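Local coordinates for ankyrin repeat domain-containing protein EMB506, chloroplastic (PDB 6JD6) that takes part in the initial differentiation of the proplastid during embryo development and is required for correct cotyledon and leaf-margin development, at residues 147-152 with 163-168; 172-177 with 204-209; 220-225 with 261-266. All coordinates share one frame; numbering follows the deposited sequence.

Interaction 1. Residues 147-152 with 163-168; sequences TALHKA and HLLRKG. With SO4 (sulfate ion), chain I.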
loop_
_atom_site.group_PDB
_atom_site.type_symbol
_atom_site.label_atom_id
_atom_site.label_comp_id
_atom_site.label_asym_id
_atom_site.label_seq_id
_atom_site.Cartn_x
_atom_site.Cartn_y
_atom_site.Cartn_z
ATOM N N THR A 147 -7.268 5.533 -6.921
ATOM C CA THR A 147 -6.956 4.931 -8.206
ATOM C C THR A 147 -5.770 3.993 -8.040
ATOM O O THR A 147 -5.197 3.890 -6.953
ATOM C CB THR A 147 -6.587 5.995 -9.254
ATOM O OG1 THR A 147 -5.336 6.595 -8.898
ATOM C CG2 THR A 147 -7.661 7.071 -9.329
ATOM N N ALA A 148 -5.405 3.317 -9.121
ATOM C CA ALA A 148 -4.233 2.457 -9.125
ATOM C C ALA A 148 -2.966 3.242 -8.787
ATOM O O ALA A 148 -2.045 2.705 -8.172
ATOM C CB ALA A 148 -4.087 1.773 -10.471
ATOM N N LEU A 149 -2.920 4.508 -9.197
ATOM C CA LEU A 149 -1.773 5.363 -8.892
ATOM C C LEU A 149 -1.617 5.567 -7.383
ATOM O O LEU A 149 -0.521 5.413 -6.847
ATOM C CB LEU A 149 -1.884 6.716 -9.605
ATOM C CG LEU A 149 -0.739 7.702 -9.362
ATOM C CD1 LEU A 149 0.585 7.126 -9.858
ATOM C CD2 LEU A 149 -1.018 9.055 -10.022
ATOM N N HIS A 150 -2.709 5.922 -6.710
ATOM C CA HIS A 150 -2.706 6.060 -5.253
ATOM C C HIS A 150 -2.127 4.808 -4.600
ATOM O O HIS A 150 -1.235 4.889 -3.759
ATOM C CB HIS A 150 -4.124 6.254 -4.714
ATOM C CG HIS A 150 -4.682 7.630 -4.914
ATOM N ND1 HIS A 150 -5.732 7.888 -5.767
ATOM C CD2 HIS A 150 -4.365 8.816 -4.340
ATOM C CE1 HIS A 150 -6.028 9.176 -5.723
ATOM N NE2 HIS A 150 -5.213 9.761 -4.863
ATOM N N LYS A 151 -2.644 3.650 -5.002
ATOM C CA LYS A 151 -2.242 2.382 -4.401
ATOM C C LYS A 151 -0.797 2.026 -4.696
ATOM O O LYS A 151 -0.079 1.540 -3.818
ATOM C CB LYS A 151 -3.153 1.248 -4.860
ATOM C CG LYS A 151 -4.170 0.873 -3.829
ATOM C CD LYS A 151 -3.504 0.445 -2.535
ATOM C CE LYS A 151 -4.501 0.501 -1.401
ATOM N NZ LYS A 151 -5.714 -0.282 -1.747
ATOM N N ALA A 152 -0.381 2.263 -5.934
ATOM C CA ALA A 152 0.991 1.991 -6.343
ATOM C C ALA A 152 1.974 2.815 -5.518
ATOM O O ALA A 152 3.089 2.372 -5.231
ATOM C CB ALA A 152 1.166 2.288 -7.826
ATOM N N HIS A 163 5.348 4.343 -14.740
ATOM C CA HIS A 163 4.651 3.808 -15.906
ATOM C C HIS A 163 3.252 4.404 -16.026
ATOM O O HIS A 163 2.853 4.856 -17.096
ATOM C CB HIS A 163 4.553 2.280 -15.834
ATOM C CG HIS A 163 3.751 1.679 -16.947
ATOM N ND1 HIS A 163 4.288 1.396 -18.184
ATOM C CD2 HIS A 163 2.445 1.323 -17.016
ATOM C CE1 HIS A 163 3.353 0.886 -18.965
ATOM N NE2 HIS A 163 2.224 0.832 -18.280
ATOM N N LEU A 164 2.514 4.394 -14.919
ATOM C CA LEU A 164 1.163 4.949 -14.870
ATOM C C LEU A 164 1.136 6.427 -15.248
ATOM O O LEU A 164 0.271 6.863 -16.005
ATOM C CB LEU A 164 0.560 4.764 -13.475
ATOM C CG LEU A 164 0.119 3.348 -13.099
ATOM C CD1 LEU A 164 -0.264 3.278 -11.626
ATOM C CD2 LEU A 164 -1.042 2.915 -13.976
ATOM N N LEU A 165 2.087 7.191 -14.720
ATOM C CA LEU A 165 2.181 8.618 -15.022
ATOM C C LEU A 165 2.462 8.858 -16.497
ATOM O O LEU A 165 1.890 9.764 -17.103
ATOM C CB LEU A 165 3.252 9.290 -14.159
ATOM C CG LEU A 165 2.903 9.411 -12.673
ATOM C CD1 LEU A 165 4.089 9.916 -11.864
ATOM C CD2 LEU A 165 1.706 10.325 -12.485
ATOM N N ARG A 166 3.341 8.046 -17.078
ATOM C CA ARG A 166 3.646 8.173 -18.500
ATOM C C ARG A 166 2.425 7.823 -19.343
ATOM O O ARG A 166 2.236 8.371 -20.426
ATOM C CB ARG A 166 4.841 7.303 -18.897
ATOM C CG ARG A 166 6.187 7.866 -18.460
ATOM C CD ARG A 166 7.347 7.103 -19.092
ATOM N NE ARG A 166 7.330 5.686 -18.739
ATOM C CZ ARG A 166 7.871 5.185 -17.633
ATOM N NH1 ARG A 166 8.474 5.987 -16.766
ATOM N NH2 ARG A 166 7.810 3.884 -17.390
ATOM N N LYS A 167 1.590 6.921 -18.832
ATOM C CA LYS A 167 0.364 6.537 -19.527
ATOM C C LYS A 167 -0.801 7.514 -19.321
ATOM O O LYS A 167 -1.881 7.324 -19.882
ATOM C CB LYS A 167 -0.059 5.116 -19.151
ATOM C CG LYS A 167 0.395 4.081 -20.159
ATOM C CD LYS A 167 -0.442 2.818 -20.090
ATOM C CE LYS A 167 -0.326 2.039 -21.391
ATOM N NZ LYS A 167 1.097 1.906 -21.816
ATOM N N GLY A 168 -0.583 8.551 -18.518
ATOM C CA GLY A 168 -1.576 9.597 -18.359
ATOM C C GLY A 168 -2.458 9.484 -17.128
ATOM O O GLY A 168 -3.499 10.136 -17.051
HETATM S S SO4 I . 6.673 2.185 -20.598
HETATM O O1 SO4 I . 7.915 2.506 -21.296
HETATM O O2 SO4 I . 5.917 3.412 -20.357
HETATM O O3 SO4 I . 5.880 1.276 -21.420
HETATM O O4 SO4 I . 6.982 1.546 -19.322
#
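Leu-164 keeps its CG beside its backbone N (chi1 -74°), which goes with CD1 resting on the backbone of Leu-149, while Leu-149 swings CG over beside its carbonyl carbon (chi1 180°) and so sends CD2 to Leu-165, all within the helix pair of a single ankyrin repeat, ANK 2. The helices come near at this point, with the CA atoms of Leu-149 and Leu-164 6.7 Å apart. Most of the touching is done by one methyl: Leu-164 CD1 reaches in until it lies 3.8 Å from Leu-149 CA, and it also meets Ala-152 CB at 4.2 Å and the methyl of Ala-148. Two small alanines, one helical turn apart, thus let a leucine branch rest almost on backbone. Alongside, Leu-149 and Leu-165 cross at about a right angle, CD2 to CD2, 3.9 Å. No hydrogen bond joins the two segments, and the five touching residues are all buried, with Met-128 and Pro-181 from adjacent helices packing on Leu-164 and Leu-149.

The first helix starts in a capping box, within the TALH version of the ankyrin TPLH motif. Thr-147 N points into the ring plane of His-150 and bonds ND1 at 3.0 Å; Thr-147 OG1 returns weak bonds to Leu-149 N and His-150 N. On the other helix, Arg-166 NH2 and His-163 ND1 both grip O4 of a sulfate ion, which probably comes from the crystallisation liquor; His-163 ND1 lies 2.9 Å from sulfate O4.

Interaction 2. Residues 172-177 with 204-209; sequences HLQDRD and VNVADN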
loop_
_atom_site.group_PDB
_atom_site.type_symbol
_atom_site.label_atom_id
_atom_site.label_comp_id
_atom_site.label_asym_id
_atom_site.label_seq_id
_atom_site.Cartn_x
_atom_site.Cartn_y
_atom_site.Cartn_z
ATOM N N HIS A 172 -3.300 14.348 -9.809
ATOM C CA HIS A 172 -3.861 15.424 -8.999
ATOM C C HIS A 172 -5.026 14.980 -8.115
ATOM O O HIS A 172 -5.416 15.692 -7.189
ATOM C CB HIS A 172 -4.325 16.573 -9.896
ATOM C CG HIS A 172 -3.297 17.022 -10.886
ATOM N ND1 HIS A 172 -2.163 17.715 -10.519
ATOM C CD2 HIS A 172 -3.236 16.885 -12.232
ATOM C CE1 HIS A 172 -1.447 17.984 -11.596
ATOM N NE2 HIS A 172 -2.075 17.490 -12.649
ATOM N N LEU A 173 -5.578 13.807 -8.406
ATOM C CA LEU A 173 -6.801 13.335 -7.760
ATOM C C LEU A 173 -6.674 13.121 -6.255
ATOM O O LEU A 173 -5.761 12.442 -5.784
ATOM C CB LEU A 173 -7.286 12.040 -8.422
ATOM C CG LEU A 173 -7.760 12.193 -9.868
ATOM C CD1 LEU A 173 -8.105 10.837 -10.479
ATOM C CD2 LEU A 173 -8.948 13.135 -9.931
ATOM N N GLN A 174 -7.607 13.693 -5.504
ATOM C CA GLN A 174 -7.676 13.453 -4.068
ATOM C C GLN A 174 -8.640 12.312 -3.783
ATOM O O GLN A 174 -9.718 12.240 -4.378
ATOM C CB GLN A 174 -8.138 14.716 -3.338
ATOM C CG GLN A 174 -7.063 15.775 -3.194
ATOM C CD GLN A 174 -7.624 17.087 -2.707
ATOM O OE1 GLN A 174 -8.163 17.861 -3.490
ATOM N NE2 GLN A 174 -7.518 17.339 -1.406
ATOM N N ASP A 175 -8.259 11.415 -2.880
ATOM C CA ASP A 175 -9.148 10.316 -2.531
ATOM C C ASP A 175 -10.195 10.732 -1.498
ATOM O O ASP A 175 -10.383 11.924 -1.232
ATOM C CB ASP A 175 -8.374 9.050 -2.107
ATOM C CG ASP A 175 -7.625 9.203 -0.781
ATOM O OD1 ASP A 175 -7.877 10.158 -0.013
ATOM O OD2 ASP A 175 -6.775 8.330 -0.500
ATOM N N ARG A 176 -10.861 9.738 -0.922
ATOM C CA ARG A 176 -11.961 9.951 0.016
ATOM C C ARG A 176 -11.532 10.776 1.226
ATOM O O ARG A 176 -12.319 11.536 1.784
ATOM C CB ARG A 176 -12.495 8.592 0.476
ATOM C CG ARG A 176 -13.593 8.664 1.511
ATOM C CD ARG A 176 -13.896 7.288 2.083
ATOM N NE ARG A 176 -14.964 7.362 3.074
ATOM C CZ ARG A 176 -15.516 6.307 3.655
ATOM N NH1 ARG A 176 -15.103 5.085 3.341
ATOM N NH2 ARG A 176 -16.481 6.477 4.548
ATOM N N ASP A 177 -10.275 10.619 1.626
ATOM C CA ASP A 177 -9.744 11.325 2.784
ATOM C C ASP A 177 -9.115 12.665 2.382
ATOM O O ASP A 177 -8.526 13.359 3.212
ATOM C CB ASP A 177 -8.716 10.447 3.511
ATOM C CG ASP A 177 -9.303 9.113 3.978
ATOM O OD1 ASP A 177 -10.421 9.114 4.543
ATOM O OD2 ASP A 177 -8.648 8.062 3.775
ATOM N N VAL A 204 1.676 21.093 -4.523
ATOM C CA VAL A 204 2.442 20.587 -3.382
ATOM C C VAL A 204 1.859 21.055 -2.055
ATOM O O VAL A 204 2.285 20.614 -0.984
ATOM C CB VAL A 204 3.937 20.971 -3.464
ATOM C CG1 VAL A 204 4.518 20.542 -4.811
ATOM C CG2 VAL A 204 4.123 22.464 -3.247
ATOM N N ASN A 205 0.872 21.941 -2.135
ATOM C CA ASN A 205 0.212 22.456 -0.944
ATOM C C ASN A 205 -1.200 21.913 -0.754
ATOM O O ASN A 205 -1.980 22.451 0.032
ATOM C CB ASN A 205 0.210 23.987 -0.976
ATOM C CG ASN A 205 1.601 24.559 -0.813
ATOM O OD1 ASN A 205 2.323 24.188 0.109
ATOM N ND2 ASN A 205 1.998 25.434 -1.727
ATOM N N VAL A 206 -1.523 20.843 -1.475
ATOM C CA VAL A 206 -2.831 20.215 -1.355
ATOM C C VAL A 206 -3.097 19.799 0.098
ATOM O O VAL A 206 -2.231 19.237 0.766
ATOM C CB VAL A 206 -2.984 19.022 -2.336
ATOM C CG1 VAL A 206 -1.892 17.983 -2.108
ATOM C CG2 VAL A 206 -4.372 18.400 -2.225
ATOM N N ALA A 207 -4.290 20.115 0.590
ATOM C CA ALA A 207 -4.659 19.818 1.969
ATOM C C ALA A 207 -5.704 18.705 2.005
ATOM O O ALA A 207 -6.638 18.708 1.206
ATOM C CB ALA A 207 -5.195 21.078 2.653
ATOM N N ASP A 208 -5.547 17.754 2.920
ATOM C CA ASP A 208 -6.521 16.674 3.040
ATOM C C ASP A 208 -7.734 17.127 3.855
ATOM O O ASP A 208 -7.912 18.324 4.087
ATOM C CB ASP A 208 -5.879 15.393 3.605
ATOM C CG ASP A 208 -5.574 15.476 5.098
ATOM O OD1 ASP A 208 -5.745 16.550 5.713
ATOM O OD2 ASP A 208 -5.139 14.444 5.656
ATOM N N ASN A 209 -8.557 16.177 4.296
ATOM C CA ASN A 209 -9.780 16.509 5.027
ATOM C C ASN A 209 -9.514 17.209 6.353
ATOM O O ASN A 209 -10.375 17.914 6.870
ATOM C CB ASN A 209 -10.632 15.257 5.272
ATOM C CG ASN A 209 -11.255 14.704 3.998
ATOM O OD1 ASN A 209 -11.242 15.349 2.948
ATOM N ND2 ASN A 209 -11.831 13.510 4.097
HETATM O O HOH W 1 -11.277 11.147 6.003
HETATM O O HOH W 2 -7.669 13.254 6.246
#
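The carbonyl oxygen of Asp-177 is where the two loops join most directly: Asn-209 N bonds Asp-177 O at 3.0 Å, coming in tilted 32° from the carbonyl plane, and a water lies within bonding distance of the same oxygen. One residue back, Asn-209 ND2 gives a second bond, 3.1 Å to Arg-176 O, this time in the carbonyl plane and on a lone pair. Backbone N and side-chain amide of one asparagine therefore clasp two successive carbonyls. ND2 also donates to another water, which in turn donates a hydrogen bond to Asp-177 OD1 at 2.6 Å, so that the amide has two acceptors and its rotation is well defined.

Each loop is also tied by its own aspartate. Asp-175 has CG between the backbone N and the carbonyl carbon (chi1 68°), which folds OD1 back to take Asp-177 N at 2.9 Å from above the carboxylate plane, an Asx turn; OD1 takes Ala-179 N as well. Asp-208, with a like torsion, holds Glu-210 N and Trp-212 N through OD1.

Farther along, Gln-174 and Val-206 slide past each other in opposite directions. Val-206 CG2 lies 3.5 Å from Gln-174 CD, and the amide nitrogen NE2 is bonded to Gly-178 O, with Ala-207 O 3.1 Å from it.

The OD2 atoms of Asp-177 and Asp-208 serve a partner: in the chain of another protein, a basic side chain forms a salt bridge with the first and an aromatic one a hydrogen bond with the second. Such side-by-side hairpin loops, joined from one repeat to the next and offering side chains to a binding partner, are typical of the ankyrin-repeat fold.

Interaction 3. Residues 220-225 with 261-266; sequences QSRNRD and YDLVKL. With SO4 (sulfate ion), chain C; SO4 (sulfate ion), chain H.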
loop_
_atom_site.group_PDB
_atom_site.type_symbol
_atom_site.label_atom_id
_atom_site.label_comp_id
_atom_site.label_asym_id
_atom_site.label_seq_id
_atom_site.Cartn_x
_atom_site.Cartn_y
_atom_site.Cartn_z
ATOM N N GLN A 220 6.394 15.071 9.940
ATOM C CA GLN A 220 5.975 13.964 10.797
ATOM C C GLN A 220 6.875 12.741 10.593
ATOM O O GLN A 220 7.207 12.039 11.552
ATOM C CB GLN A 220 4.518 13.584 10.525
ATOM C CG GLN A 220 3.932 12.598 11.534
ATOM C CD GLN A 220 2.625 12.000 11.066
ATOM O OE1 GLN A 220 2.537 11.457 9.963
ATOM N NE2 GLN A 220 1.596 12.099 11.897
ATOM N N SER A 221 7.279 12.500 9.347
ATOM C CA SER A 221 8.142 11.362 9.026
ATOM C C SER A 221 9.594 11.610 9.438
ATOM O O SER A 221 10.427 10.709 9.364
ATOM C CB SER A 221 8.080 11.038 7.529
ATOM O OG SER A 221 8.841 11.970 6.776
ATOM N N ARG A 222 9.879 12.840 9.869
ATOM C CA ARG A 222 11.218 13.280 10.299
ATOM C C ARG A 222 12.239 13.307 9.165
ATOM O O ARG A 222 13.444 13.403 9.411
ATOM C CB ARG A 222 11.765 12.445 11.475
ATOM C CG ARG A 222 10.741 12.089 12.555
ATOM C CD ARG A 222 9.926 13.303 12.966
ATOM N NE ARG A 222 10.656 14.222 13.833
ATOM C CZ ARG A 222 10.213 15.430 14.161
ATOM N NH1 ARG A 222 9.064 15.867 13.659
ATOM N NH2 ARG A 222 10.917 16.205 14.975
ATOM N N ASN A 223 11.764 13.235 7.926
ATOM C CA ASN A 223 12.677 13.188 6.787
ATOM C C ASN A 223 13.163 14.562 6.332
ATOM O O ASN A 223 12.402 15.348 5.760
ATOM C CB ASN A 223 12.047 12.443 5.611
ATOM C CG ASN A 223 13.075 12.042 4.574
ATOM O OD1 ASN A 223 13.449 12.838 3.711
ATOM N ND2 ASN A 223 13.559 10.807 4.670
ATOM N N ARG A 224 14.441 14.836 6.577
ATOM C CA ARG A 224 15.041 16.118 6.235
ATOM C C ARG A 224 15.111 16.372 4.727
ATOM O O ARG A 224 14.804 17.470 4.267
ATOM C CB ARG A 224 16.436 16.230 6.861
ATOM C CG ARG A 224 16.413 16.310 8.386
ATOM C CD ARG A 224 17.797 16.086 8.988
ATOM N NE ARG A 224 18.272 14.722 8.771
ATOM C CZ ARG A 224 19.417 14.243 9.251
ATOM N NH1 ARG A 224 20.206 15.020 9.980
ATOM N NH2 ARG A 224 19.770 12.989 9.005
ATOM N N ASP A 225 15.520 15.365 3.960
ATOM C CA ASP A 225 15.637 15.516 2.507
ATOM C C ASP A 225 14.312 15.876 1.838
ATOM O O ASP A 225 14.258 16.768 0.993
ATOM C CB ASP A 225 16.201 14.247 1.860
ATOM C CG ASP A 225 17.689 14.094 2.080
ATOM O OD1 ASP A 225 18.337 15.082 2.485
ATOM O OD2 ASP A 225 18.212 12.985 1.838
ATOM N N TYR A 261 15.630 19.408 15.927
ATOM C CA TYR A 261 16.330 20.664 15.700
ATOM C C TYR A 261 16.665 20.880 14.225
ATOM O O TYR A 261 16.537 21.989 13.717
ATOM C CB TYR A 261 17.600 20.766 16.547
ATOM C CG TYR A 261 18.278 22.105 16.380
ATOM C CD1 TYR A 261 17.761 23.240 16.985
ATOM C CD2 TYR A 261 19.416 22.242 15.593
ATOM C CE1 TYR A 261 18.362 24.471 16.827
ATOM C CE2 TYR A 261 20.028 23.473 15.432
ATOM C CZ TYR A 261 19.493 24.583 16.052
ATOM O OH TYR A 261 20.083 25.815 15.900
ATOM N N ASP A 262 17.096 19.822 13.546
ATOM C CA ASP A 262 17.416 19.916 12.126
ATOM C C ASP A 262 16.194 20.314 11.312
ATOM O O ASP A 262 16.283 21.153 10.416
ATOM C CB ASP A 262 17.977 18.593 11.601
ATOM C CG ASP A 262 19.388 18.330 12.078
ATOM O OD1 ASP A 262 20.053 19.290 12.523
ATOM O OD2 ASP A 262 19.833 17.166 12.002
ATOM N N LEU A 263 15.057 19.705 11.629
ATOM C CA LEU A 263 13.809 20.016 10.944
ATOM C C LEU A 263 13.371 21.462 11.197
ATOM O O LEU A 263 12.955 22.163 10.269
ATOM C CB LEU A 263 12.715 19.026 11.351
ATOM C CG LEU A 263 12.940 17.603 10.825
ATOM C CD1 LEU A 263 12.035 16.611 11.526
ATOM C CD2 LEU A 263 12.731 17.540 9.313
ATOM N N VAL A 264 13.476 21.903 12.448
ATOM C CA VAL A 264 13.148 23.281 12.813
ATOM C C VAL A 264 14.014 24.259 12.023
ATOM O O VAL A 264 13.529 25.266 11.507
ATOM C CB VAL A 264 13.347 23.524 14.327
ATOM C CG1 VAL A 264 13.440 25.021 14.635
ATOM C CG2 VAL A 264 12.223 22.876 15.120
ATOM N N LYS A 265 15.297 23.939 11.923
ATOM C CA LYS A 265 16.250 24.757 11.187
ATOM C C LYS A 265 15.837 24.902 9.719
ATOM O O LYS A 265 15.788 26.009 9.193
ATOM C CB LYS A 265 17.649 24.155 11.318
ATOM C CG LYS A 265 18.759 24.955 10.681
ATOM C CD LYS A 265 20.085 24.688 11.384
ATOM C CE LYS A 265 20.371 23.193 11.495
ATOM N NZ LYS A 265 21.704 22.924 12.111
ATOM N N LEU A 266 15.522 23.784 9.072
ATOM C CA LEU A 266 15.009 23.802 7.705
ATOM C C LEU A 266 13.760 24.672 7.572
ATOM O O LEU A 266 13.604 25.406 6.597
ATOM C CB LEU A 266 14.684 22.383 7.233
ATOM C CG LEU A 266 15.864 21.474 6.885
ATOM C CD1 LEU A 266 15.376 20.072 6.555
ATOM C CD2 LEU A 266 16.658 22.057 5.724
HETATM S S SO4 C . 16.916 12.222 6.423
HETATM O O1 SO4 C . 18.308 11.943 6.763
HETATM O O2 SO4 C . 16.855 12.965 5.166
HETATM O O3 SO4 C . 16.187 10.968 6.263
HETATM O O4 SO4 C . 16.308 12.985 7.510
HETATM S S SO4 H . 17.952 16.683 17.581
HETATM O O1 SO4 H . 18.965 17.113 18.542
HETATM O O2 SO4 H . 18.216 17.299 16.282
HETATM O O3 SO4 H . 17.999 15.228 17.449
HETATM O O4 SO4 H . 16.632 17.088 18.059
#
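Arg-224 NH1 and Asp-262 OD2 form a salt bridge, 3.0 Å long and bent (133° at the hydrogen), between the start of helix 224-232 in ANK 4 and helix 260-269 in ANK 5. The guanidinium and carboxylate planes are only 11° apart, yet NH1 meets OD2 on the anti side, 32° out of the carboxylate plane. The rest of the guanidinium edge holds a sulfate, probably from the crystallisation liquor: NE and the backbone N of Arg-224 share its O4, the latter at 2.8 Å, and NH2 takes O1. Asp-225 N adds a bond to O2.

Arg-222 behaves differently. Its chain is bent twice and lays one guanidinium face on Leu-263, whose CD1 stands 3.4 Å above the plane, over its centre, while the N-H groups reach the carbonyls of Val-219, Leu-250, Ala-251 and Phe-258. The other branch, Leu-263 CD2, packs on Arg-224 CG at 4.0 Å. About one turn farther along the helix, Leu-266 CD1 lies 3.5 Å from Arg-224 O.

Arg-224 thus reaches ANK 5 by a salt bridge, Arg-222 by N-H groups on carbonyls and a face on Leu-263. The sulfate suggests that this helix start, with its arginine and backbone N-H groups, favours an anion.

Overall arrangement
The three contacts follow one another along the chain and along the ankyrin stack. Interaction 1 lies inside ANK 2, about 7 Å from the centre of the chain; interaction 2 joins the loops that precede helices 181-187 and 214-220; interaction 3 pairs helices 224-232 and 260-269 near the C-terminal end. Centres of 1 and 2 are about 16 Å apart, and the two touch: His-150 NE2 probably bonds Leu-173 O at 2.9 Å. The centre of interaction 3 is about 22 Å from that of interaction 2 and about 29 Å from that of interaction 1, and it touches neither. Packing within a repeat, loop bonds and helix contacts between repeats together build the elongated solenoid whose surface meets another protein.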